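PDB 5A62: putative alpha/beta hydrolase fold protein from Candidatus Nitrososphaera gargensis, which probably hydrolyses carboxylic esters, acting as a carboxylesterase of the alpha/beta hydrolase fold. Local coordinates for residues T94-S99 against A118-N123; K128-D133 against F224-K229; Q147-L152 against T181-E186. All coordinates share one frame; numbering follows the deposited sequence.

Contact 1 of 3, residues T94-S99 against A118-N123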
loop_
_atom_site.group_PDB
_atom_site.type_symbol
_atom_site.label_atom_id
_atom_site.label_comp_id
_atom_site.label_asym_id
_atom_site.label_seq_id
_atom_site.Cartn_x
_atom_site.Cartn_y
_atom_site.Cartn_z
ATOM N N THR A 94 -6.217 22.345 -16.786
ATOM C CA THR A 94 -6.342 21.054 -17.402
ATOM C C THR A 94 -5.139 20.236 -16.927
ATOM O O THR A 94 -4.017 20.722 -16.949
ATOM C CB THR A 94 -6.390 21.150 -18.890
ATOM O OG1 THR A 94 -7.688 21.716 -19.210
ATOM C CG2 THR A 94 -6.263 19.802 -19.570
ATOM N N ILE A 95 -5.344 18.965 -16.601
ATOM C CA ILE A 95 -4.264 18.082 -16.121
ATOM C C ILE A 95 -4.019 16.994 -17.165
ATOM O O ILE A 95 -4.949 16.357 -17.605
ATOM C CB ILE A 95 -4.658 17.454 -14.803
ATOM C CG1 ILE A 95 -4.978 18.510 -13.756
ATOM C CG2 ILE A 95 -3.542 16.583 -14.290
ATOM C CD1 ILE A 95 -5.639 17.989 -12.465
ATOM N N ILE A 96 -2.767 16.833 -17.487
ATOM C CA ILE A 96 -2.262 15.839 -18.429
ATOM C C ILE A 96 -1.441 14.848 -17.584
ATOM O O ILE A 96 -0.405 15.216 -17.078
ATOM C CB ILE A 96 -1.439 16.403 -19.555
ATOM C CG1 ILE A 96 -2.310 17.420 -20.335
ATOM C CG2 ILE A 96 -0.940 15.281 -20.429
ATOM C CD1 ILE A 96 -1.476 18.306 -21.200
ATOM N N GLY A 97 -1.951 13.611 -17.474
ATOM C CA GLY A 97 -1.263 12.652 -16.636
ATOM C C GLY A 97 -0.979 11.358 -17.304
ATOM O O GLY A 97 -1.840 10.832 -17.993
ATOM N N HIS A 98 0.235 10.830 -17.156
ATOM C CA HIS A 98 0.668 9.586 -17.768
ATOM C C HIS A 98 0.711 8.537 -16.688
ATOM O O HIS A 98 1.353 8.690 -15.672
ATOM C CB HIS A 98 2.072 9.741 -18.400
ATOM C CG HIS A 98 2.648 8.487 -18.958
ATOM N ND1 HIS A 98 4.006 8.266 -18.979
ATOM C CD2 HIS A 98 2.100 7.458 -19.597
ATOM C CE1 HIS A 98 4.244 7.089 -19.551
ATOM N NE2 HIS A 98 3.100 6.579 -19.950
ATOM N N SER A 99 0.027 7.423 -16.958
ATOM C CA SER A 99 0.006 6.240 -16.079
ATOM C C SER A 99 -0.514 6.633 -14.702
ATOM O O SER A 99 -1.605 7.092 -14.560
ATOM C CB SER A 99 1.350 5.523 -16.067
ATOM O OG SER A 99 1.115 4.150 -15.745
ATOM N N ALA A 118 -10.664 19.922 -17.467
ATOM C CA ALA A 118 -10.461 18.721 -18.241
ATOM C C ALA A 118 -9.275 17.984 -17.693
ATOM O O ALA A 118 -8.359 18.565 -17.118
ATOM C CB ALA A 118 -10.211 19.023 -19.682
ATOM N N ILE A 119 -9.334 16.690 -17.906
ATOM C CA ILE A 119 -8.177 15.828 -17.707
ATOM C C ILE A 119 -7.924 15.042 -18.986
ATOM O O ILE A 119 -8.830 14.676 -19.711
ATOM C CB ILE A 119 -8.293 14.898 -16.542
ATOM C CG1 ILE A 119 -9.326 13.814 -16.692
ATOM C CG2 ILE A 119 -8.499 15.685 -15.283
ATOM C CD1 ILE A 119 -9.340 12.826 -15.527
ATOM N N ILE A 120 -6.621 14.772 -19.208
ATOM C CA ILE A 120 -6.121 14.025 -20.361
ATOM C C ILE A 120 -5.261 12.944 -19.798
ATOM O O ILE A 120 -4.152 13.240 -19.328
ATOM C CB ILE A 120 -5.387 14.884 -21.375
ATOM C CG1 ILE A 120 -6.305 16.007 -21.834
ATOM C CG2 ILE A 120 -4.961 13.981 -22.563
ATOM C CD1 ILE A 120 -5.622 17.034 -22.714
ATOM N N MET A 121 -5.708 11.713 -19.850
ATOM C CA MET A 121 -5.011 10.563 -19.260
ATOM C C MET A 121 -4.297 9.801 -20.359
ATOM O O MET A 121 -4.962 9.360 -21.315
ATOM C CB MET A 121 -5.993 9.629 -18.592
ATOM C CG MET A 121 -6.771 10.267 -17.455
ATOM S SD MET A 121 -7.982 9.184 -16.713
ATOM C CE MET A 121 -9.224 9.111 -18.016
ATOM N N ILE A 122 -2.995 9.661 -20.295
ATOM C CA ILE A 122 -2.190 8.983 -21.290
ATOM C C ILE A 122 -1.794 7.657 -20.643
ATOM O O ILE A 122 -1.072 7.627 -19.651
ATOM C CB ILE A 122 -0.975 9.761 -21.679
ATOM C CG1 ILE A 122 -1.354 11.180 -22.155
ATOM C CG2 ILE A 122 -0.169 8.949 -22.715
ATOM C CD1 ILE A 122 -0.188 12.067 -22.471
ATOM N N ASN A 123 -2.299 6.515 -21.158
ATOM C CA ASN A 123 -2.166 5.208 -20.541
ATOM C C ASN A 123 -2.405 5.282 -19.054
ATOM O O ASN A 123 -1.605 4.773 -18.271
ATOM C CB ASN A 123 -0.755 4.626 -20.842
ATOM C CG ASN A 123 -0.557 4.299 -22.310
ATOM O OD1 ASN A 123 -1.522 3.959 -23.021
ATOM N ND2 ASN A 123 0.693 4.406 -22.747
#
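I96 and I122 make the closest apolar side-chain contact between these two buried strands: CG2 of I96 sits 3.9 Å from CD1 of I122, the two side chains meeting at a slant. The other branch of I96 serves a different neighbour. With CG1 anti to the carbonyl carbon (chi1 -59°), it lies alongside I120, CG1 to CD1 4.1 Å. This face is the dense one, and L262 and L266 of helix 256-272 close over I120. The face carrying I95, I119 and M121 is looser across the pair. G97 contributes no side chain there, the M121 side chain barely reaches the partner strand, and I95 CB comes only within 4.3 Å of I119 CG2; S105 and Y108 of helix 100-111 pack onto I95 from that side.

Between the faces runs a regular parallel ladder. I95, G97 and S99 give their N-H groups to A118, I120 and I122, while I120 and I122 give theirs back to I95 and G97; the straightest bond is I122 N to G97 O (2.8 Å, 174°). Strand 93-98, helix 100-111 and strand 116-122 form a beta-alpha-beta crossover unit of the central sheet. G97 and S99 fit the GxSxG nucleophile elbow of the family, consistent with the strained backbone of S99 (phi 58°) as strand turns into helix. S99 OG hydrogen-bonds to H248 NE2, consistent with the serine-histidine pair of these hydrolases, and an acetate, probably from the crystallisation liquor, lies about 3 Å from the side chain.

At this end I122 O accepts S99 N at 2.9 Å and also faces the edge of the H98 ring, in its plane, with CD2 at 3.2 Å. H98 NE2 and N123 ND2 both hydrogen-bond to H248 O.

Contact 2 of 3, residues K128-D133 against F224-K229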
loop_
_atom_site.group_PDB
_atom_site.type_symbol
_atom_site.label_atom_id
_atom_site.label_comp_id
_atom_site.label_asym_id
_atom_site.label_seq_id
_atom_site.Cartn_x
_atom_site.Cartn_y
_atom_site.Cartn_z
ATOM N N LYS A 128 -9.515 1.042 -10.431
ATOM C CA LYS A 128 -8.652 0.162 -9.679
ATOM C C LYS A 128 -8.127 -0.927 -10.573
ATOM O O LYS A 128 -8.778 -1.382 -11.537
ATOM C CB LYS A 128 -9.439 -0.537 -8.572
ATOM C CG LYS A 128 -9.635 0.192 -7.336
ATOM C CD LYS A 128 -10.066 -0.802 -6.185
ATOM C CE LYS A 128 -9.027 -1.596 -5.382
ATOM N NZ LYS A 128 -7.825 -0.831 -4.862
ATOM N N PHE A 129 -6.955 -1.419 -10.255
ATOM C CA PHE A 129 -6.380 -2.559 -10.960
ATOM C C PHE A 129 -6.974 -3.857 -10.445
ATOM O O PHE A 129 -7.386 -3.967 -9.313
ATOM C CB PHE A 129 -4.873 -2.614 -10.777
ATOM C CG PHE A 129 -4.168 -1.462 -11.442
ATOM C CD1 PHE A 129 -3.895 -1.454 -12.791
ATOM C CD2 PHE A 129 -3.807 -0.336 -10.692
ATOM C CE1 PHE A 129 -3.292 -0.369 -13.394
ATOM C CE2 PHE A 129 -3.187 0.747 -11.281
ATOM C CZ PHE A 129 -2.934 0.743 -12.632
ATOM N N GLN A 130 -6.987 -4.835 -11.321
ATOM C CA GLN A 130 -7.122 -6.193 -10.856
ATOM C C GLN A 130 -5.801 -6.643 -10.246
ATOM O O GLN A 130 -4.713 -6.230 -10.633
ATOM C CB GLN A 130 -7.523 -7.083 -12.047
ATOM C CG GLN A 130 -8.954 -6.828 -12.569
ATOM C CD GLN A 130 -10.049 -6.942 -11.488
ATOM O OE1 GLN A 130 -10.692 -5.966 -11.096
ATOM N NE2 GLN A 130 -10.240 -8.154 -10.980
ATOM N N GLU A 131 -5.852 -7.585 -9.300
ATOM C CA GLU A 131 -4.622 -8.100 -8.711
ATOM C C GLU A 131 -3.653 -8.593 -9.758
ATOM O O GLU A 131 -2.456 -8.382 -9.626
ATOM C CB GLU A 131 -4.869 -9.266 -7.700
ATOM C CG GLU A 131 -5.462 -8.785 -6.438
ATOM C CD GLU A 131 -5.667 -9.906 -5.411
ATOM O OE1 GLU A 131 -4.979 -10.950 -5.459
ATOM O OE2 GLU A 131 -6.507 -9.615 -4.622
ATOM N N LYS A 132 -4.140 -9.302 -10.791
ATOM C CA LYS A 132 -3.276 -9.820 -11.780
ATOM C C LYS A 132 -2.491 -8.709 -12.495
ATOM O O LYS A 132 -1.366 -8.913 -12.881
ATOM C CB LYS A 132 -4.094 -10.675 -12.784
ATOM C CG LYS A 132 -5.026 -9.828 -13.609
ATOM C CD LYS A 132 -5.788 -10.539 -14.727
ATOM C CE LYS A 132 -6.711 -9.491 -15.365
ATOM N NZ LYS A 132 -7.347 -9.929 -16.657
ATOM N N ASP A 133 -3.075 -7.522 -12.592
ATOM C CA ASP A 133 -2.411 -6.380 -13.266
ATOM C C ASP A 133 -1.172 -5.904 -12.500
ATOM O O ASP A 133 -0.247 -5.311 -13.086
ATOM C CB ASP A 133 -3.357 -5.201 -13.372
ATOM C CG ASP A 133 -4.626 -5.472 -14.171
ATOM O OD1 ASP A 133 -4.571 -6.357 -15.087
ATOM O OD2 ASP A 133 -5.622 -4.796 -13.868
ATOM N N PHE A 224 -3.956 -1.006 -19.710
ATOM C CA PHE A 224 -4.711 0.256 -19.844
ATOM C C PHE A 224 -5.706 0.245 -20.940
ATOM O O PHE A 224 -6.733 0.878 -20.822
ATOM C CB PHE A 224 -3.767 1.479 -19.852
ATOM C CG PHE A 224 -3.202 1.729 -18.493
ATOM C CD1 PHE A 224 -3.993 2.270 -17.496
ATOM C CD2 PHE A 224 -1.936 1.341 -18.179
ATOM C CE1 PHE A 224 -3.500 2.477 -16.238
ATOM C CE2 PHE A 224 -1.420 1.557 -16.916
ATOM C CZ PHE A 224 -2.213 2.131 -15.944
ATOM N N MET A 225 -5.513 -0.528 -22.015
ATOM C CA MET A 225 -6.597 -0.707 -23.001
ATOM C C MET A 225 -7.820 -1.264 -22.370
ATOM O O MET A 225 -8.919 -0.821 -22.587
ATOM C CB MET A 225 -6.174 -1.589 -24.175
ATOM C CG MET A 225 -5.265 -0.882 -25.155
ATOM S SD MET A 225 -6.090 0.310 -26.213
ATOM C CE MET A 225 -6.904 -0.829 -27.352
ATOM N N ARG A 226 -7.624 -2.283 -21.547
ATOM C CA ARG A 226 -8.750 -2.944 -20.921
ATOM C C ARG A 226 -9.448 -1.964 -19.940
ATOM O O ARG A 226 -10.686 -1.800 -19.923
ATOM C CB ARG A 226 -8.319 -4.196 -20.203
ATOM C CG ARG A 226 -9.530 -4.999 -19.726
ATOM C CD ARG A 226 -9.148 -6.100 -18.732
ATOM N NE ARG A 226 -8.957 -5.522 -17.406
ATOM C CZ ARG A 226 -7.828 -5.511 -16.677
ATOM N NH1 ARG A 226 -6.701 -5.977 -17.097
ATOM N NH2 ARG A 226 -7.926 -5.004 -15.458
ATOM N N LEU A 227 -8.675 -1.300 -19.079
ATOM C CA LEU A 227 -9.259 -0.386 -18.134
ATOM C C LEU A 227 -9.925 0.808 -18.775
ATOM O O LEU A 227 -10.964 1.216 -18.275
ATOM C CB LEU A 227 -8.193 0.023 -17.123
ATOM C CG LEU A 227 -7.625 -1.042 -16.208
ATOM C CD1 LEU A 227 -6.489 -0.477 -15.373
ATOM C CD2 LEU A 227 -8.643 -1.667 -15.320
ATOM N N ILE A 228 -9.352 1.370 -19.817
ATOM C CA ILE A 228 -9.958 2.521 -20.432
ATOM C C ILE A 228 -11.159 2.154 -21.199
ATOM O O ILE A 228 -12.128 2.914 -21.228
ATOM C CB ILE A 228 -8.920 3.355 -21.199
ATOM C CG1 ILE A 228 -9.358 4.840 -21.155
ATOM C CG2 ILE A 228 -8.599 2.783 -22.549
ATOM C CD1 ILE A 228 -9.304 5.473 -19.818
ATOM N N LYS A 229 -11.204 0.982 -21.799
ATOM C CA LYS A 229 -12.416 0.508 -22.450
ATOM C C LYS A 229 -13.536 0.308 -21.464
ATOM O O LYS A 229 -14.710 0.691 -21.673
ATOM C CB LYS A 229 -12.116 -0.741 -23.262
ATOM C CG LYS A 229 -11.452 -0.334 -24.567
ATOM C CD LYS A 229 -11.223 -1.492 -25.530
ATOM C CE LYS A 229 -9.804 -2.034 -25.421
ATOM N NZ LYS A 229 -9.578 -3.301 -26.185
#
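R226 reaches from helix 222-234 to D133 and meets it end-on. Its CG stands anti to the backbone N (chi1 -171°), which sends CB, CG and CD out toward segment 128-133. The chain then bends at chi3, and NE makes a long, weak ion pair with E230 in its own helix. Beyond it, NH1 bonds D133 OD1 at 3.0 Å and NH2 bonds D133 OD2 at 2.8 Å, the latter almost straight (176°) and on the syn lone pair. Carboxylate and guanidinium are nearly coplanar, 21° apart. Around this pair, K132 CE lies over one guanidinium face, 3.9 Å from NH1, and Q130 CG packs 3.6 Å from NH2.

D133 OD2 also accepts Q130 N, from above the carboxylate plane, tying the acid back to the residue just before its own weakly bonded helical turn. Beside the salt bridge, F129 CZ touches F224 CZ at 3.7 Å, the rings steeply inclined, and L227 CD1 packs 3.8 Å from F129 CE1. F224 also packs on S99. The contact joins the chain leaving strand 116-122, probably where the cap begins, to a helix flanking the core.

K132 NZ is close to R226 NH1, but the carboxylate probably offsets that crowding of positive charge, and its three N-H donors should favour D133 staying ionised.

Contact 3 of 3, residues Q147-L152 against T181-E186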
loop_
_atom_site.group_PDB
_atom_site.type_symbol
_atom_site.label_atom_id
_atom_site.label_comp_id
_atom_site.label_asym_id
_atom_site.label_seq_id
_atom_site.Cartn_x
_atom_site.Cartn_y
_atom_site.Cartn_z
ATOM N N GLN A 147 19.033 -5.063 -6.080
ATOM C CA GLN A 147 20.034 -4.743 -7.132
ATOM C C GLN A 147 20.107 -3.270 -7.473
ATOM O O GLN A 147 21.133 -2.835 -8.016
ATOM C CB GLN A 147 19.785 -5.501 -8.404
ATOM C CG GLN A 147 19.738 -7.033 -8.310
ATOM C CD GLN A 147 19.783 -7.681 -9.694
ATOM O OE1 GLN A 147 20.622 -7.311 -10.535
ATOM N NE2 GLN A 147 18.924 -8.635 -9.944
ATOM N N GLY A 148 19.066 -2.489 -7.170
ATOM C CA GLY A 148 19.011 -1.119 -7.447
ATOM C C GLY A 148 18.333 -0.731 -8.743
ATOM O O GLY A 148 17.952 -1.531 -9.563
ATOM N N MET A 149 18.131 0.579 -8.881
ATOM C CA MET A 149 17.383 1.128 -9.976
ATOM C C MET A 149 18.066 1.073 -11.337
ATOM O O MET A 149 17.429 0.915 -12.355
ATOM C CB MET A 149 16.950 2.579 -9.676
ATOM C CG MET A 149 16.017 2.669 -8.432
ATOM S SD MET A 149 14.546 1.616 -8.510
ATOM C CE MET A 149 13.571 2.602 -9.549
ATOM N N LYS A 150 19.396 1.209 -11.346
ATOM C CA LYS A 150 20.088 1.083 -12.631
ATOM C C LYS A 150 19.930 -0.355 -13.156
ATOM O O LYS A 150 19.651 -0.567 -14.330
ATOM C CB LYS A 150 21.555 1.460 -12.488
ATOM C CG LYS A 150 21.844 2.919 -12.143
ATOM C CD LYS A 150 23.362 3.148 -12.164
ATOM C CE LYS A 150 23.841 4.444 -11.505
ATOM N NZ LYS A 150 23.058 5.655 -11.893
ATOM N N ALA A 151 20.058 -1.346 -12.256
ATOM C CA ALA A 151 19.812 -2.724 -12.645
ATOM C C ALA A 151 18.399 -2.974 -13.065
ATOM O O ALA A 151 18.134 -3.619 -14.082
ATOM C CB ALA A 151 20.189 -3.685 -11.550
ATOM N N LEU A 152 17.460 -2.376 -12.336
ATOM C CA LEU A 152 16.095 -2.542 -12.716
ATOM C C LEU A 152 15.848 -1.988 -14.131
ATOM O O LEU A 152 15.156 -2.625 -14.950
ATOM C CB LEU A 152 15.141 -1.944 -11.689
ATOM C CG LEU A 152 13.664 -1.947 -12.074
ATOM C CD1 LEU A 152 13.135 -3.321 -12.373
ATOM C CD2 LEU A 152 12.838 -1.309 -10.958
ATOM N N THR A 181 16.330 6.128 -13.913
ATOM C CA THR A 181 17.338 5.925 -12.905
ATOM C C THR A 181 17.484 7.136 -11.951
ATOM O O THR A 181 18.233 7.040 -10.993
ATOM C CB THR A 181 18.686 5.503 -13.499
ATOM O OG1 THR A 181 19.165 6.571 -14.297
ATOM C CG2 THR A 181 18.538 4.228 -14.238
ATOM N N LYS A 182 16.673 8.181 -12.129
ATOM C CA LYS A 182 16.574 9.234 -11.127
ATOM C C LYS A 182 15.562 8.864 -10.009
ATOM O O LYS A 182 15.449 9.636 -9.045
ATOM C CB LYS A 182 16.102 10.549 -11.727
ATOM C CG LYS A 182 16.792 11.104 -12.920
ATOM C CD LYS A 182 18.193 11.374 -12.613
ATOM C CE LYS A 182 18.736 12.389 -13.644
ATOM N NZ LYS A 182 19.199 11.622 -14.763
ATOM N N THR A 183 14.882 7.746 -10.156
ATOM C CA THR A 183 13.888 7.383 -9.183
ATOM C C THR A 183 14.594 6.728 -8.009
ATOM O O THR A 183 15.415 5.824 -8.189
ATOM C CB THR A 183 12.944 6.376 -9.838
ATOM O OG1 THR A 183 12.424 6.878 -11.091
ATOM C CG2 THR A 183 11.725 6.126 -8.905
ATOM N N SER A 184 14.274 7.110 -6.787
ATOM C CA SER A 184 14.766 6.408 -5.645
ATOM C C SER A 184 14.142 5.048 -5.498
ATOM O O SER A 184 13.004 4.853 -5.922
ATOM C CB SER A 184 14.597 7.210 -4.374
ATOM O OG SER A 184 13.234 7.280 -3.950
ATOM N N VAL A 185 14.859 4.121 -4.891
ATOM C CA VAL A 185 14.298 2.811 -4.588
ATOM C C VAL A 185 13.074 2.971 -3.697
ATOM O O VAL A 185 12.035 2.373 -3.967
ATOM C CB VAL A 185 15.338 1.914 -3.928
ATOM C CG1 VAL A 185 14.706 0.617 -3.434
ATOM C CG2 VAL A 185 16.514 1.729 -4.839
ATOM N N GLU A 186 13.148 3.790 -2.670
ATOM C CA GLU A 186 12.020 3.923 -1.712
ATOM C C GLU A 186 10.878 4.546 -2.449
ATOM O O GLU A 186 9.712 4.139 -2.235
ATOM C CB GLU A 186 12.393 4.683 -0.438
ATOM C CG GLU A 186 12.899 5.994 -0.728
ATOM C CD GLU A 186 14.473 6.075 -1.087
ATOM O OE1 GLU A 186 15.344 5.146 -1.542
ATOM O OE2 GLU A 186 14.864 7.313 -0.861
#
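S184 OG, in a residue whose carbonyl carbon borders M149 CG, is gripped twice: it takes the N-H of G187, capping helix 185-194 at its N terminus, and hydrogen-bonds to G60 O. The S184 side chain turns away from the other segment; the contact itself is filled by M149. CG presses 3.2 Å from T183 O and 3.7 Å from V185 CG2, the methionine and valine crossing at a slant. Bends at chi2 (-55°) and chi3 (-79°) then fold the thioether back, so that CE comes to rest 3.8 Å from T183 CB while SD stays near V185 CA.

The packing joins the starts of two helices in what is probably the helical cap that many alpha/beta hydrolases carry. G148, with positive phi (95°), is both the break after helix 136-147 and the N-cap of helix 149-157, and its O receives L152 N. F180 and F188 also pack on M149, making this side the apolar one.

Toward the exposed K150 the contact thins. T181 CG2 lies 3.9 Å from K150 CA and 4.1 Å from its CG, the side chains at about a right angle, while T181 OG1 turns to R177 O. V185 additionally packs on T69 of the second subunit.

Following the chain, contact 1 closes first: strand 93-98 runs through helix 100-111 and returns as strand 116-122 beside it, within the core sheet. The chain then leaves the sheet and opens contact 2 at 128-133, which closes only at 224-229, after a long helical excursion. Contact 3 is nested inside that loop, linking the starts of helices 149-157 and 185-194 about 25 Å, centre to centre, from either of the others. Contacts 1 and 2 are in series yet touch, F224 packing against N123 and S99 and I228 against M121. Contact 2 thus ties the probable entry to the cap to a core helix, while contact 3 braces what is probably the cap, next to the loop at G60.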